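Local coordinates for protein lactate dehydrogenase, adjacent gene encodes predicted malate dehydrogenase (Cryptosporidium parvum, PDB 4ND2) that probably catalyses the NAD-dependent interconversion of (S)-lactate and pyruvate, and binds pyruvate and an NAD analogue in a tetramer of identical subunits, at residues Asn27-Leu33 with Thr58-Thr64; Leu101-Ala105 with His130-Ser135. One frame throughout, in Å; residues are numbered along the deposited sequence.

Interaction 1 (Asn27-Leu33 with Thr58-Thr64); sequences NLADVVL and TSKVIGT
D30 OD1 is gripped by two groups: the backbone amide of K60, whose N lies 2.9 Å from D30 OD1 in an almost straight bond (176°), and, from outside the two segments, the guanidinium of R4, which makes a salt bridge to the same oxygen. The amide comes from above the carboxylate plane, 54° out of it. With CG beside its own backbone N (chi1 -72°), the D30 side chain runs alongside that of K60, and its carboxylate holds the chain of K60 just ahead of strand 61-64. One residue earlier in each segment, S59 OG stands 2.9 Å from A29 O.

From V31 onward regular parallel pairing takes over. V31 N bonds to K60 O at 2.8 Å, V31 O accepts from I62 N, L33 N reaches I62 O at 2.8 Å, and T64 N closes the series on L33 O. V31, V61 and L33 share one face, where V31 CB meets V61 CG1 at 4.1 Å. On the reverse face V32 CG2 lies beside I62 CG1, while V32 CG1 presses tightly on T64 CG2 at 3.5 Å.

Helix 40-55 makes the crossover of this beta-alpha-beta unit, covering V61 through I48 and T49, and helix 14-26 packs on V31 and L33 through A20. Strand 6-10 flanks strand 30-34 across from 61-64, the outermost strand of the parallel Rossmann sheet within this chain.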
ATOM      1  N   ASN A  27       4.956  -1.842  -7.907  1.00 20.42           N
ATOM      2  CA  ASN A  27       4.814  -1.101  -9.162  1.00 20.33           C
ATOM      3  C   ASN A  27       5.693   0.158  -9.178  1.00 19.76           C
ATOM      4  O   ASN A  27       5.289   1.211  -9.672  1.00 19.46           O
ATOM      5  CB  ASN A  27       3.344  -0.753  -9.431  1.00 20.93           C
ATOM      6  CG  ASN A  27       3.101  -0.258 -10.852  1.00 21.81           C
ATOM      7  OD1 ASN A  27       3.764  -0.679 -11.801  1.00 22.75           O
ATOM      8  ND2 ASN A  27       2.144   0.636 -11.002  1.00 22.51           N
ATOM      9  N   LEU A  28       6.899   0.032  -8.629  1.00 19.20           N
ATOM     10  CA  LEU A  28       7.861   1.135  -8.589  1.00 19.04           C
ATOM     11  C   LEU A  28       8.443   1.414  -9.975  1.00 18.90           C
ATOM     12  O   LEU A  28       8.685   2.566 -10.338  1.00 18.56           O
ATOM     13  CB  LEU A  28       8.990   0.806  -7.607  1.00 19.01           C
ATOM     14  CG  LEU A  28      10.124   1.819  -7.445  1.00 19.07           C
ATOM     15  CD1 LEU A  28       9.599   3.134  -6.890  1.00 19.02           C
ATOM     16  CD2 LEU A  28      11.210   1.245  -6.549  1.00 19.01           C
ATOM     17  N   ALA A  29       8.679   0.351 -10.739  1.00 18.62           N
ATOM     18  CA  ALA A  29       9.269   0.467 -12.067  1.00 18.85           C
ATOM     19  C   ALA A  29       9.137  -0.846 -12.829  1.00 18.90           C
ATOM     20  O   ALA A  29       8.736  -1.870 -12.266  1.00 18.51           O
ATOM     21  CB  ALA A  29      10.740   0.848 -11.953  1.00 18.81           C
ATOM     22  N   ASP A  30       9.462  -0.798 -14.116  1.00 19.27           N
ATOM     23  CA  ASP A  30       9.728  -2.010 -14.883  1.00 19.64           C
ATOM     24  C   ASP A  30      11.104  -2.512 -14.472  1.00 19.45           C
ATOM     25  O   ASP A  30      11.964  -1.723 -14.074  1.00 19.29           O
ATOM     26  CB  ASP A  30       9.726  -1.731 -16.388  1.00 20.05           C
ATOM     27  CG  ASP A  30       8.337  -1.457 -16.941  1.00 20.65           C
ATOM     28  OD1 ASP A  30       7.323  -1.750 -16.269  1.00 20.66           O
ATOM     29  OD2 ASP A  30       8.266  -0.954 -18.079  1.00 21.75           O
ATOM     30  N   VAL A  31      11.314  -3.819 -14.584  1.00 19.40           N
ATOM     31  CA  VAL A  31      12.567  -4.435 -14.173  1.00 19.46           C
ATOM     32  C   VAL A  31      13.198  -5.221 -15.320  1.00 19.74           C
ATOM     33  O   VAL A  31      12.510  -5.957 -16.025  1.00 19.37           O
ATOM     34  CB  VAL A  31      12.349  -5.388 -12.980  1.00 19.35           C
ATOM     35  CG1 VAL A  31      13.656  -6.063 -12.582  1.00 19.46           C
ATOM     36  CG2 VAL A  31      11.751  -4.633 -11.802  1.00 19.42           C
ATOM     37  N   VAL A  32      14.506  -5.050 -15.497  1.00 20.02           N
ATOM     38  CA  VAL A  32      15.294  -5.907 -16.377  1.00 20.44           C
ATOM     39  C   VAL A  32      16.258  -6.712 -15.513  1.00 20.45           C
ATOM     40  O   VAL A  32      17.178  -6.152 -14.916  1.00 20.83           O
ATOM     41  CB  VAL A  32      16.087  -5.090 -17.418  1.00 20.55           C
ATOM     42  CG1 VAL A  32      16.958  -6.005 -18.274  1.00 20.76           C
ATOM     43  CG2 VAL A  32      15.134  -4.288 -18.290  1.00 20.80           C
ATOM     44  N   LEU A  33      16.022  -8.020 -15.432  1.00 20.50           N
ATOM     45  CA  LEU A  33      16.924  -8.932 -14.734  1.00 20.94           C
ATOM     46  C   LEU A  33      18.015  -9.397 -15.698  1.00 21.13           C
ATOM     47  O   LEU A  33      17.736 -10.126 -16.652  1.00 20.94           O
ATOM     48  CB  LEU A  33      16.161 -10.146 -14.189  1.00 21.18           C
ATOM     49  CG  LEU A  33      15.474  -9.983 -12.832  1.00 21.61           C
ATOM     50  CD1 LEU A  33      14.423 -11.064 -12.630  1.00 21.79           C
ATOM     51  CD2 LEU A  33      16.493 -10.009 -11.698  1.00 21.71           C
ATOM     52  N   THR A  58       1.174  -3.498 -12.862  1.00 18.32           N
ATOM     53  CA  THR A  58       1.386  -3.589 -14.310  1.00 18.65           C
ATOM     54  C   THR A  58       2.869  -3.481 -14.683  1.00 18.60           C
ATOM     55  O   THR A  58       3.202  -3.297 -15.858  1.00 18.24           O
ATOM     56  CB  THR A  58       0.583  -2.513 -15.074  1.00 18.77           C
ATOM     57  OG1 THR A  58       0.948  -1.212 -14.606  1.00 19.08           O
ATOM     58  CG2 THR A  58      -0.906  -2.714 -14.879  1.00 18.85           C
ATOM     59  N   SER A  59       3.755  -3.604 -13.692  1.00 18.83           N
ATOM     60  CA  SER A  59       5.197  -3.626 -13.943  1.00 19.48           C
ATOM     61  C   SER A  59       5.556  -4.761 -14.898  1.00 20.07           C
ATOM     62  O   SER A  59       5.046  -5.872 -14.758  1.00 19.72           O
ATOM     63  CB  SER A  59       5.985  -3.818 -12.641  1.00 19.52           C
ATOM     64  OG  SER A  59       5.968  -2.655 -11.840  1.00 19.35           O
ATOM     65  N   LYS A  60       6.420  -4.467 -15.866  1.00 21.19           N
ATOM     66  CA  LYS A  60       6.994  -5.491 -16.735  1.00 22.34           C
ATOM     67  C   LYS A  60       8.324  -5.956 -16.157  1.00 22.06           C
ATOM     68  O   LYS A  60       9.153  -5.134 -15.760  1.00 22.32           O
ATOM     69  CB  LYS A  60       7.214  -4.947 -18.145  1.00 23.64           C
ATOM     70  CG  LYS A  60       5.959  -4.385 -18.780  1.00 25.25           C
ATOM     71  CD  LYS A  60       6.043  -4.357 -20.296  1.00 26.71           C
ATOM     72  CE  LYS A  60       4.823  -3.670 -20.892  1.00 27.57           C
ATOM     73  NZ  LYS A  60       3.565  -4.407 -20.585  1.00 28.24           N
ATOM     74  N   VAL A  61       8.515  -7.271 -16.113  1.00 21.55           N
ATOM     75  CA  VAL A  61       9.744  -7.873 -15.607  1.00 21.34           C
ATOM     76  C   VAL A  61      10.256  -8.859 -16.652  1.00 21.48           C
ATOM     77  O   VAL A  61       9.587  -9.852 -16.942  1.00 20.87           O
ATOM     78  CB  VAL A  61       9.506  -8.607 -14.269  1.00 21.19           C
ATOM     79  CG1 VAL A  61      10.814  -9.164 -13.718  1.00 21.22           C
ATOM     80  CG2 VAL A  61       8.851  -7.673 -13.257  1.00 21.16           C
ATOM     81  N   ILE A  62      11.426  -8.571 -17.224  1.00 21.80           N
ATOM     82  CA  ILE A  62      12.035  -9.436 -18.243  1.00 22.39           C
ATOM     83  C   ILE A  62      13.433  -9.892 -17.832  1.00 22.43           C
ATOM     84  O   ILE A  62      14.116  -9.217 -17.056  1.00 22.59           O
ATOM     85  CB  ILE A  62      12.103  -8.748 -19.625  1.00 22.81           C
ATOM     86  CG1 ILE A  62      13.004  -7.507 -19.592  1.00 23.45           C
ATOM     87  CG2 ILE A  62      10.705  -8.375 -20.095  1.00 23.02           C
ATOM     88  CD1 ILE A  62      13.267  -6.904 -20.955  1.00 24.04           C
ATOM     89  N   GLY A  63      13.841 -11.044 -18.360  1.00 22.32           N
ATOM     90  CA  GLY A  63      15.163 -11.611 -18.116  1.00 22.56           C
ATOM     91  C   GLY A  63      15.995 -11.547 -19.382  1.00 23.05           C
ATOM     92  O   GLY A  63      15.472 -11.737 -20.480  1.00 22.57           O
ATOM     93  N   THR A  64      17.290 -11.277 -19.236  1.00 23.48           N
ATOM     94  CA  THR A  64      18.168 -11.094 -20.391  1.00 24.04           C
ATOM     95  C   THR A  64      19.635 -11.381 -20.077  1.00 24.53           C
ATOM     96  O   THR A  64      20.045 -11.401 -18.914  1.00 24.02           O
ATOM     97  CB  THR A  64      18.056  -9.657 -20.944  1.00 24.16           C
ATOM     98  OG1 THR A  64      18.825  -9.538 -22.147  1.00 24.54           O
ATOM     99  CG2 THR A  64      18.552  -8.634 -19.929  1.00 24.16           C
TER

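Interaction 2 (Leu101-Ala105 with His130-Ser135); sequences LDSVA and HFQKVS
F131 sets the CE1 corner of its ring obliquely against the backbone of helix 94-111, 3.5 Å from A105 CA. The same CE1 touches V104 CG1 at 4.0 Å, the two side chains crossing at about a right angle. S135 CB, one turn on in its own helix, covers one face of the phenyl ring near the rim. S135 OG also bonds back to F131 O at 2.7 Å, an oxygen that accepts the S135 amide from the opposite face of its carbonyl plane.

Next to this ring, A105 CB and V134 CG2 meet at 3.5 Å, tighter than usual for two carbons. V134 CG1 turns the other way, over a face of the H130 imidazole near its rim. That ring has CG anti to the backbone N, which carries NE2 across to D102 OD2 at 2.7 Å. The bond is bent (133°): it uses the syn side of the carboxylate but leaves both planes, which are themselves 54° apart. D102 OD1 forms a salt bridge with R99, so the carboxylate joins the two helices while remaining anchored in its own.

The L101 side chain also lies about 4 Å from that of T121, predicted to bind NAD. The helices pack at 46°, their short axes 9.0 Å apart at closest approach, against the parallel Rossmann sheet: L101, V104 and F131 all rest on I78 of strand 75-78.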
ATOM      1  N   LEU A 101      32.938  -6.276 -11.920  1.00 23.37           N
ATOM      2  CA  LEU A 101      32.515  -4.875 -11.999  1.00 24.17           C
ATOM      3  C   LEU A 101      33.165  -4.101 -13.148  1.00 24.29           C
ATOM      4  O   LEU A 101      32.569  -3.151 -13.656  1.00 24.19           O
ATOM      5  CB  LEU A 101      32.731  -4.155 -10.660  1.00 24.52           C
ATOM      6  CG  LEU A 101      31.535  -4.184  -9.700  1.00 25.01           C
ATOM      7  CD1 LEU A 101      30.978  -5.585  -9.485  1.00 25.25           C
ATOM      8  CD2 LEU A 101      31.921  -3.563  -8.367  1.00 25.47           C
ATOM      9  N   ASP A 102      34.363  -4.511 -13.568  1.00 24.86           N
ATOM     10  CA  ASP A 102      34.986  -3.950 -14.776  1.00 25.14           C
ATOM     11  C   ASP A 102      34.067  -4.149 -15.976  1.00 24.91           C
ATOM     12  O   ASP A 102      33.835  -3.221 -16.748  1.00 25.29           O
ATOM     13  CB  ASP A 102      36.337  -4.613 -15.077  1.00 25.46           C
ATOM     14  CG  ASP A 102      37.392  -4.315 -14.032  1.00 25.84           C
ATOM     15  OD1 ASP A 102      38.313  -5.144 -13.879  1.00 26.04           O
ATOM     16  OD2 ASP A 102      37.312  -3.264 -13.365  1.00 26.36           O
ATOM     17  N   SER A 103      33.551  -5.367 -16.121  1.00 24.76           N
ATOM     18  CA  SER A 103      32.642  -5.701 -17.216  1.00 24.87           C
ATOM     19  C   SER A 103      31.305  -4.967 -17.082  1.00 24.77           C
ATOM     20  O   SER A 103      30.796  -4.417 -18.058  1.00 24.79           O
ATOM     21  CB  SER A 103      32.415  -7.216 -17.273  1.00 25.10           C
ATOM     22  OG  SER A 103      31.585  -7.571 -18.363  1.00 25.51           O
ATOM     23  N   VAL A 104      30.750  -4.942 -15.872  1.00 24.42           N
ATOM     24  CA  VAL A 104      29.483  -4.240 -15.628  1.00 24.30           C
ATOM     25  C   VAL A 104      29.617  -2.752 -15.956  1.00 24.42           C
ATOM     26  O   VAL A 104      28.711  -2.155 -16.538  1.00 23.97           O
ATOM     27  CB  VAL A 104      28.988  -4.410 -14.171  1.00 23.90           C
ATOM     28  CG1 VAL A 104      27.715  -3.607 -13.935  1.00 23.93           C
ATOM     29  CG2 VAL A 104      28.737  -5.877 -13.852  1.00 24.02           C
ATOM     30  N   ALA A 105      30.752  -2.165 -15.587  1.00 24.98           N
ATOM     31  CA  ALA A 105      31.021  -0.751 -15.852  1.00 25.74           C
ATOM     32  C   ALA A 105      31.002  -0.425 -17.343  1.00 26.39           C
ATOM     33  O   ALA A 105      30.526   0.639 -17.736  1.00 25.93           O
ATOM     34  CB  ALA A 105      32.356  -0.349 -15.249  1.00 25.72           C
ATOM     35  N   HIS A 130      35.703   1.148  -6.705  1.00 23.92           N
ATOM     36  CA  HIS A 130      36.212   0.535  -7.924  1.00 24.28           C
ATOM     37  C   HIS A 130      35.294   0.809  -9.114  1.00 24.32           C
ATOM     38  O   HIS A 130      35.767   1.205 -10.178  1.00 24.36           O
ATOM     39  CB  HIS A 130      36.391  -0.972  -7.734  1.00 24.65           C
ATOM     40  CG  HIS A 130      37.012  -1.653  -8.913  1.00 25.14           C
ATOM     41  ND1 HIS A 130      38.307  -1.406  -9.316  1.00 25.69           N
ATOM     42  CD2 HIS A 130      36.513  -2.562  -9.783  1.00 25.38           C
ATOM     43  CE1 HIS A 130      38.581  -2.137 -10.381  1.00 25.82           C
ATOM     44  NE2 HIS A 130      37.509  -2.848 -10.685  1.00 25.81           N
ATOM     45  N   PHE A 131      33.989   0.612  -8.932  1.00 24.41           N
ATOM     46  CA  PHE A 131      33.033   0.842 -10.018  1.00 24.11           C
ATOM     47  C   PHE A 131      33.022   2.293 -10.491  1.00 24.83           C
ATOM     48  O   PHE A 131      32.963   2.554 -11.693  1.00 24.80           O
ATOM     49  CB  PHE A 131      31.610   0.438  -9.629  1.00 23.77           C
ATOM     50  CG  PHE A 131      30.631   0.584 -10.756  1.00 23.37           C
ATOM     51  CD1 PHE A 131      30.427  -0.456 -11.653  1.00 23.27           C
ATOM     52  CD2 PHE A 131      29.950   1.777 -10.952  1.00 23.00           C
ATOM     53  CE1 PHE A 131      29.543  -0.316 -12.707  1.00 23.09           C
ATOM     54  CE2 PHE A 131      29.066   1.924 -12.006  1.00 23.10           C
ATOM     55  CZ  PHE A 131      28.862   0.874 -12.886  1.00 23.24           C
ATOM     56  N   GLN A 132      33.054   3.232  -9.550  1.00 25.53           N
ATOM     57  CA  GLN A 132      33.057   4.650  -9.901  1.00 26.27           C
ATOM     58  C   GLN A 132      34.302   4.999 -10.716  1.00 27.16           C
ATOM     59  O   GLN A 132      34.214   5.720 -11.711  1.00 26.90           O
ATOM     60  CB  GLN A 132      32.970   5.525  -8.645  1.00 26.56           C
ATOM     61  CG  GLN A 132      32.711   7.001  -8.925  1.00 26.65           C
ATOM     62  CD  GLN A 132      33.956   7.766  -9.343  1.00 26.92           C
ATOM     63  OE1 GLN A 132      35.059   7.475  -8.885  1.00 27.71           O
ATOM     64  NE2 GLN A 132      33.782   8.748 -10.217  1.00 27.00           N
ATOM     65  N   LYS A 133      35.450   4.474 -10.295  1.00 28.53           N
ATOM     66  CA  LYS A 133      36.716   4.740 -10.974  1.00 29.91           C
ATOM     67  C   LYS A 133      36.708   4.222 -12.414  1.00 29.48           C
ATOM     68  O   LYS A 133      37.029   4.965 -13.341  1.00 29.79           O
ATOM     69  CB  LYS A 133      37.889   4.125 -10.201  1.00 31.56           C
ATOM     70  CG  LYS A 133      39.255   4.596 -10.680  1.00 33.50           C
ATOM     71  CD  LYS A 133      40.385   3.950  -9.896  1.00 35.00           C
ATOM     72  CE  LYS A 133      41.741   4.421 -10.403  1.00 36.13           C
ATOM     73  NZ  LYS A 133      42.872   3.733  -9.719  1.00 36.95           N
ATOM     74  N   VAL A 134      36.328   2.959 -12.599  1.00 28.76           N
ATOM     75  CA  VAL A 134      36.379   2.331 -13.926  1.00 28.54           C
ATOM     76  C   VAL A 134      35.235   2.773 -14.849  1.00 28.46           C
ATOM     77  O   VAL A 134      35.424   2.861 -16.062  1.00 28.31           O
ATOM     78  CB  VAL A 134      36.447   0.783 -13.850  1.00 28.44           C
ATOM     79  CG1 VAL A 134      37.642   0.345 -13.018  1.00 28.47           C
ATOM     80  CG2 VAL A 134      35.160   0.186 -13.299  1.00 28.71           C
ATOM     81  N   SER A 135      34.063   3.056 -14.281  1.00 28.02           N
ATOM     82  CA  SER A 135      32.913   3.510 -15.073  1.00 27.90           C
ATOM     83  C   SER A 135      33.041   4.977 -15.488  1.00 28.03           C
ATOM     84  O   SER A 135      32.617   5.356 -16.581  1.00 28.08           O
ATOM     85  CB  SER A 135      31.602   3.311 -14.302  1.00 27.86           C
ATOM     86  OG  SER A 135      31.483   4.233 -13.228  1.00 27.52           O
TER

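How the interactions relate
Both contacts belong to the NAD-binding Rossmann domain but join different layers of it. Interaction 1 pairs two strands near one margin of the parallel sheet; interaction 2 packs two helices against that sheet farther along. Their centres are 24 Å apart and their nearest atoms about 11 Å, so they do not touch, and they follow one another along the chain. The cofactor analogue is closer to interaction 2, about 5 Å from the V104 side chain, than to interaction 1, where the L33 side chain is about 9 Å away. The bound pyruvic acid is more remote, about 14 Å from the side chain of L101 in interaction 2.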